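Local coordinates for CurK, CurL fusion protein (Moorea producens 3L, PDB 4MYZ), which probably mediates association between successive curacin A polyketide synthase modules, as an engineered fusion of the CurK C-terminal and CurL N-terminal docking domains, at residues K50-S53 / L57-A60. Residues are numbered along the deposited sequence; the frame is centred on the assembly and turned at random.
Sequences KEQS and LQRA
Gln58 reaches back from the first turn of helix 56-71 toward Gln52 and Ser53, and two waters bridge the gap between them. The contact lies at the N-terminal end of the CurL docking-domain helix in this class 2 docking domain complex, where the extended segment 50-53 leads in; all three residues belong to the CurL part of the fusion. Gln58 OE1 accepts a hydrogen bond from Ser55 N, the backbone half expected of a capping box if Ser55 is the N-cap and Gln58 sits at N3. No direct hydrogen bond joins the segments: the CA atoms of Ser53 and Gln58 are 9.6 Å apart, and the contact buries little surface.

Gln58 stretches outward through a nearly anti chi2 of 169°, so that OE1 meets the first water and NE2 the second. The first water donates to Gln58 OE1 at 2.8 Å and to the carbonyl oxygen of Ser53, also at 2.8 Å, while accepting from Gln52 NE2 at 2.7 Å. It thereby ties two acceptors and one donor into a single knot. In Gln52, CG lies anti to the backbone N (chi1 -178°), and the extended side chain brings NE2 to both waters. The two carboxamide planes are turned by roughly 45° against each other.

With Ser55 N and the first water, two donors grip Gln58 OE1 and help fix the amide flip. Leu18 and Thr11 in the CurK part of the second subunit pack against Gln58 and Gln52, respectively. The second water accepts from Gln52 NE2 at 2.9 Å and, more weakly, from Gln58 NE2 at 3.1 Å.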
loop_
_atom_site.group_PDB
_atom_site.type_symbol
_atom_site.label_atom_id
_atom_site.label_comp_id
_atom_site.label_asym_id
_atom_site.label_seq_id
_atom_site.Cartn_x
_atom_site.Cartn_y
_atom_site.Cartn_z
ATOM N N LYS B 50 -20.805 10.863 6.627
ATOM C CA LYS B 50 -19.683 11.775 6.829
ATOM C C LYS B 50 -18.450 11.025 7.351
ATOM O O LYS B 50 -17.678 10.467 6.570
ATOM C CB LYS B 50 -20.074 12.896 7.807
ATOM C CG LYS B 50 -20.962 13.991 7.240
ATOM C CD LYS B 50 -21.446 14.889 8.371
ATOM C CE LYS B 50 -22.262 16.070 7.873
ATOM N NZ LYS B 50 -21.398 17.180 7.385
ATOM N N GLU B 51 -18.277 11.010 8.674
ATOM C CA GLU B 51 -17.121 10.390 9.316
ATOM C C GLU B 51 -17.165 8.903 9.023
ATOM O O GLU B 51 -18.231 8.299 9.117
ATOM C CB GLU B 51 -17.185 10.634 10.837
ATOM C CG GLU B 51 -15.961 10.179 11.606
ATOM C CD GLU B 51 -16.102 10.350 13.109
ATOM O OE1 GLU B 51 -17.034 11.045 13.564
ATOM O OE2 GLU B 51 -15.258 9.789 13.837
ATOM N N GLN B 52 -16.026 8.321 8.648
ATOM C CA GLN B 52 -15.940 6.884 8.377
ATOM C C GLN B 52 -14.529 6.371 8.636
ATOM O O GLN B 52 -13.588 6.829 7.997
ATOM C CB GLN B 52 -16.340 6.571 6.921
ATOM C CG GLN B 52 -16.317 5.073 6.601
ATOM C CD GLN B 52 -16.931 4.726 5.244
ATOM O OE1 GLN B 52 -17.890 5.363 4.790
ATOM N NE2 GLN B 52 -16.390 3.702 4.603
ATOM N N SER B 53 -14.390 5.370 9.505
ATOM C CA SER B 53 -13.114 4.742 9.796
ATOM C C SER B 53 -12.639 3.954 8.577
ATOM O O SER B 53 -13.411 3.239 7.966
ATOM C CB SER B 53 -13.222 3.760 10.948
ATOM O OG SER B 53 -13.379 4.469 12.151
ATOM N N LEU B 57 -7.339 -1.749 3.363
ATOM C CA LEU B 57 -7.107 -1.551 1.942
ATOM C C LEU B 57 -7.157 -0.065 1.583
ATOM O O LEU B 57 -6.405 0.406 0.750
ATOM C CB LEU B 57 -8.112 -2.361 1.088
ATOM C CG LEU B 57 -7.814 -2.386 -0.424
ATOM C CD1 LEU B 57 -6.461 -2.954 -0.740
ATOM C CD2 LEU B 57 -8.958 -3.188 -1.086
ATOM N N GLN B 58 -8.061 0.675 2.205
ATOM C CA GLN B 58 -8.120 2.131 2.003
ATOM C C GLN B 58 -6.840 2.777 2.492
ATOM O O GLN B 58 -6.276 3.655 1.812
ATOM C CB GLN B 58 -9.326 2.732 2.722
ATOM C CG GLN B 58 -10.646 2.443 1.991
ATOM C CD GLN B 58 -11.874 2.802 2.803
ATOM O OE1 GLN B 58 -11.902 2.697 4.013
ATOM N NE2 GLN B 58 -12.962 3.109 2.082
ATOM N N ARG B 59 -6.406 2.406 3.701
ATOM C CA ARG B 59 -5.145 2.940 4.193
ATOM C C ARG B 59 -3.965 2.557 3.296
ATOM O O ARG B 59 -3.027 3.334 3.124
ATOM C CB ARG B 59 -4.879 2.540 5.635
ATOM C CG ARG B 59 -5.844 3.094 6.646
ATOM C CD ARG B 59 -5.201 3.020 8.011
ATOM N NE ARG B 59 -6.031 3.486 9.116
ATOM C CZ ARG B 59 -6.135 4.743 9.508
ATOM N NH1 ARG B 59 -5.530 5.718 8.850
ATOM N NH2 ARG B 59 -6.852 5.019 10.595
ATOM N N ALA B 60 -4.011 1.356 2.731
ATOM C CA ALA B 60 -2.949 0.898 1.828
ATOM C C ALA B 60 -2.886 1.772 0.611
ATOM O O ALA B 60 -1.786 2.090 0.167
ATOM C CB ALA B 60 -3.125 -0.535 1.431
HETATM O O HOH W 1 -14.261 2.259 5.456
HETATM O O HOH W 2 -16.031 3.020 1.829
#